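Local atomic coordinates of antigen MTB48 (Mycobacterium smegmatis, PDB entry 4WJ2), a protein that is probably secreted through the ESX-1 type VII system and probably takes part in DNA conjugation, at least in the recipient strain. Residues Ala188-Glu193 against Gly287-Asn292. Sequence-based numbering, arbitrary orientation.
Sequences AETCAE and GLPAVN
T190, on the first turns of helix 186-229, meets L288 and P289 of the extended tail that follows helix 247-271, a worked example of how a chain without regular structure can be laid against a helix mainly by side-chain packing. Its CB points toward the tail and has two carbon neighbours on that side, 4.0 Å from L288 CD2 and 4.1 Å from P289 CD. From there the side chain forks. The methyl branch, CG2, stands anti to the backbone N and ends 3.5 Å from L288 CD2, with the two side chains lying aslant to one another; the backbone O of G287 lies 4.2 Å from the same CG2. The hydroxyl branch, OG1, falls beside the backbone N (chi1 -76°), a position from which it hydrogen-bonds back to the carbonyl oxygen of A186, one turn earlier in the same helix. That bond occupies the polar end of T190 within its own helix, while OG1 also rests 3.7 Å from P289 CD in van der Waals contact.

The helix segment 188-193 lies in the EspB PPE domain, in an elongated helical bundle to which the PE and PPE domains both contribute. The tail runs along the outside of one end of that bundle, and no hydrogen bond joins the two segments.

One residue further along the helix, C191 turns its sulfur to the same leucine methyl, with SG 3.9 Å from L288 CD2. The C191 side chain also touches W183 and I73 of helix 39-85; L288 CD2 thus meets both the partly exposed threonine and the buried cysteine. P289 continues the line onto A186 and A187, and V291 beyond it packs on A187 and on A79, Y80 and I83 of helix 39-85.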
ATOM      1  N   ALA A 188      14.276  25.811  10.282  1.00 44.92           N
ATOM      2  CA  ALA A 188      14.782  24.482  10.595  1.00 33.60           C
ATOM      3  C   ALA A 188      13.843  23.650  11.485  1.00 34.44           C
ATOM      4  O   ALA A 188      13.761  22.431  11.324  1.00 46.90           O
ATOM      5  CB  ALA A 188      16.117  24.597  11.230  1.00 33.87           C
ATOM      6  N   GLU A 189      13.150  24.292  12.420  1.00 35.10           N
ATOM      7  CA  GLU A 189      12.152  23.601  13.234  1.00 36.07           C
ATOM      8  C   GLU A 189      10.861  23.352  12.463  1.00 43.96           C
ATOM      9  O   GLU A 189      10.067  22.475  12.830  1.00 36.53           O
ATOM     10  CB  GLU A 189      11.798  24.384  14.497  1.00 39.10           C
ATOM     11  CG  GLU A 189      12.924  24.651  15.489  1.00 50.85           C
ATOM     12  CD  GLU A 189      13.498  23.421  16.139  1.00 59.20           C
ATOM     13  OE1 GLU A 189      12.850  22.356  16.135  1.00 65.23           O
ATOM     14  OE2 GLU A 189      14.614  23.537  16.675  1.00 68.06           O
ATOM     15  N   THR A 190      10.646  24.148  11.417  1.00 35.15           N
ATOM     16  CA  THR A 190       9.451  24.023  10.601  1.00 35.14           C
ATOM     17  C   THR A 190       9.633  22.801   9.742  1.00 34.63           C
ATOM     18  O   THR A 190       8.705  22.024   9.544  1.00 34.95           O
ATOM     19  CB  THR A 190       9.197  25.272   9.726  1.00 34.77           C
ATOM     20  OG1 THR A 190       8.676  26.326  10.524  1.00 35.52           O
ATOM     21  CG2 THR A 190       8.178  24.975   8.627  1.00 40.16           C
ATOM     22  N   CYS A 191      10.850  22.635   9.243  1.00 34.71           N
ATOM     23  CA  CYS A 191      11.184  21.472   8.441  1.00 41.53           C
ATOM     24  C   CYS A 191      11.186  20.225   9.312  1.00 38.82           C
ATOM     25  O   CYS A 191      10.652  19.185   8.934  1.00 34.37           O
ATOM     26  CB  CYS A 191      12.549  21.639   7.767  1.00 40.50           C
ATOM     27  SG  CYS A 191      12.603  22.741   6.338  1.00 61.06           S
ATOM     28  N   ALA A 192      11.812  20.343  10.473  1.00 34.78           N
ATOM     29  CA  ALA A 192      11.878  19.258  11.410  1.00 35.62           C
ATOM     30  C   ALA A 192      10.494  18.699  11.712  1.00 39.47           C
ATOM     31  O   ALA A 192      10.274  17.500  11.592  1.00 40.00           O
ATOM     32  CB  ALA A 192      12.516  19.710  12.637  1.00 36.34           C
ATOM     33  N   GLU A 193       9.555  19.552  12.101  1.00 36.55           N
ATOM     34  CA  GLU A 193       8.262  19.033  12.496  1.00 37.35           C
ATOM     35  C   GLU A 193       7.621  18.366  11.289  1.00 46.41           C
ATOM     36  O   GLU A 193       7.093  17.265  11.418  1.00 50.85           O
ATOM     37  CB  GLU A 193       7.365  20.133  13.080  1.00 38.50           C
ATOM     38  CG  GLU A 193       5.904  19.713  13.388  1.00 83.53           C
ATOM     39  CD  GLU A 193       5.723  18.916  14.693  1.00 92.36           C
ATOM     40  OE1 GLU A 193       6.661  18.884  15.525  1.00 92.18           O
ATOM     41  OE2 GLU A 193       4.626  18.325  14.882  1.00 94.84           O
ATOM     42  N   GLY A 287       4.400  26.781   4.057  1.00 47.06           N
ATOM     43  CA  GLY A 287       5.313  27.907   3.953  1.00 41.57           C
ATOM     44  C   GLY A 287       6.399  27.962   4.996  1.00 40.83           C
ATOM     45  O   GLY A 287       6.118  27.751   6.174  1.00 55.07           O
ATOM     46  N   LEU A 288       7.634  28.243   4.576  1.00 39.41           N
ATOM     47  CA  LEU A 288       8.748  28.455   5.522  1.00 43.79           C
ATOM     48  C   LEU A 288       8.903  29.904   5.932  1.00 51.63           C
ATOM     49  O   LEU A 288       8.635  30.822   5.136  1.00 43.37           O
ATOM     50  CB  LEU A 288      10.079  28.015   4.941  1.00 38.01           C
ATOM     51  CG  LEU A 288      10.338  26.563   4.646  1.00 37.58           C
ATOM     52  CD1 LEU A 288      11.728  26.501   4.102  1.00 38.32           C
ATOM     53  CD2 LEU A 288      10.213  25.780   5.912  1.00 35.94           C
ATOM     54  N   PRO A 289       9.372  30.120   7.172  1.00 49.96           N
ATOM     55  CA  PRO A 289       9.635  31.499   7.600  1.00 40.94           C
ATOM     56  C   PRO A 289      10.916  32.013   6.981  1.00 38.28           C
ATOM     57  O   PRO A 289      11.494  31.353   6.128  1.00 38.60           O
ATOM     58  CB  PRO A 289       9.746  31.395   9.127  1.00 36.54           C
ATOM     59  CG  PRO A 289      10.107  29.950   9.396  1.00 35.40           C
ATOM     60  CD  PRO A 289       9.522  29.138   8.261  1.00 35.77           C
ATOM     61  N   ALA A 290      11.335  33.197   7.398  1.00 38.67           N
ATOM     62  CA  ALA A 290      12.597  33.745   6.961  1.00 39.37           C
ATOM     63  C   ALA A 290      13.753  33.091   7.731  1.00 40.52           C
ATOM     64  O   ALA A 290      13.581  32.617   8.863  1.00 37.09           O
ATOM     65  CB  ALA A 290      12.601  35.257   7.134  1.00 40.37           C
ATOM     66  N   VAL A 291      14.924  33.052   7.100  1.00 40.75           N
ATOM     67  CA  VAL A 291      16.113  32.456   7.692  1.00 39.82           C
ATOM     68  C   VAL A 291      17.134  33.510   8.070  1.00 39.72           C
ATOM     69  O   VAL A 291      17.146  34.591   7.492  1.00 50.24           O
ATOM     70  CB  VAL A 291      16.772  31.464   6.731  1.00 39.80           C
ATOM     71  CG1 VAL A 291      15.844  30.280   6.450  1.00 38.96           C
ATOM     72  CG2 VAL A 291      17.202  32.175   5.455  1.00 41.86           C
ATOM     73  N   ASN A 292      18.004  33.192   9.024  1.00 39.52           N
ATOM     74  CA  ASN A 292      18.990  34.164   9.499  1.00 40.46           C
ATOM     75  C   ASN A 292      20.422  33.688   9.426  1.00 41.89           C
ATOM     76  O   ASN A 292      20.679  32.502   9.371  1.00 60.80           O
ATOM     77  CB  ASN A 292      18.690  34.563  10.945  1.00 39.53           C
ATOM     78  CG  ASN A 292      17.385  35.301  11.081  1.00 38.80           C
ATOM     79  OD1 ASN A 292      17.335  36.531  10.959  1.00 39.48           O
ATOM     80  ND2 ASN A 292      16.311  34.553  11.329  1.00 37.72           N
TER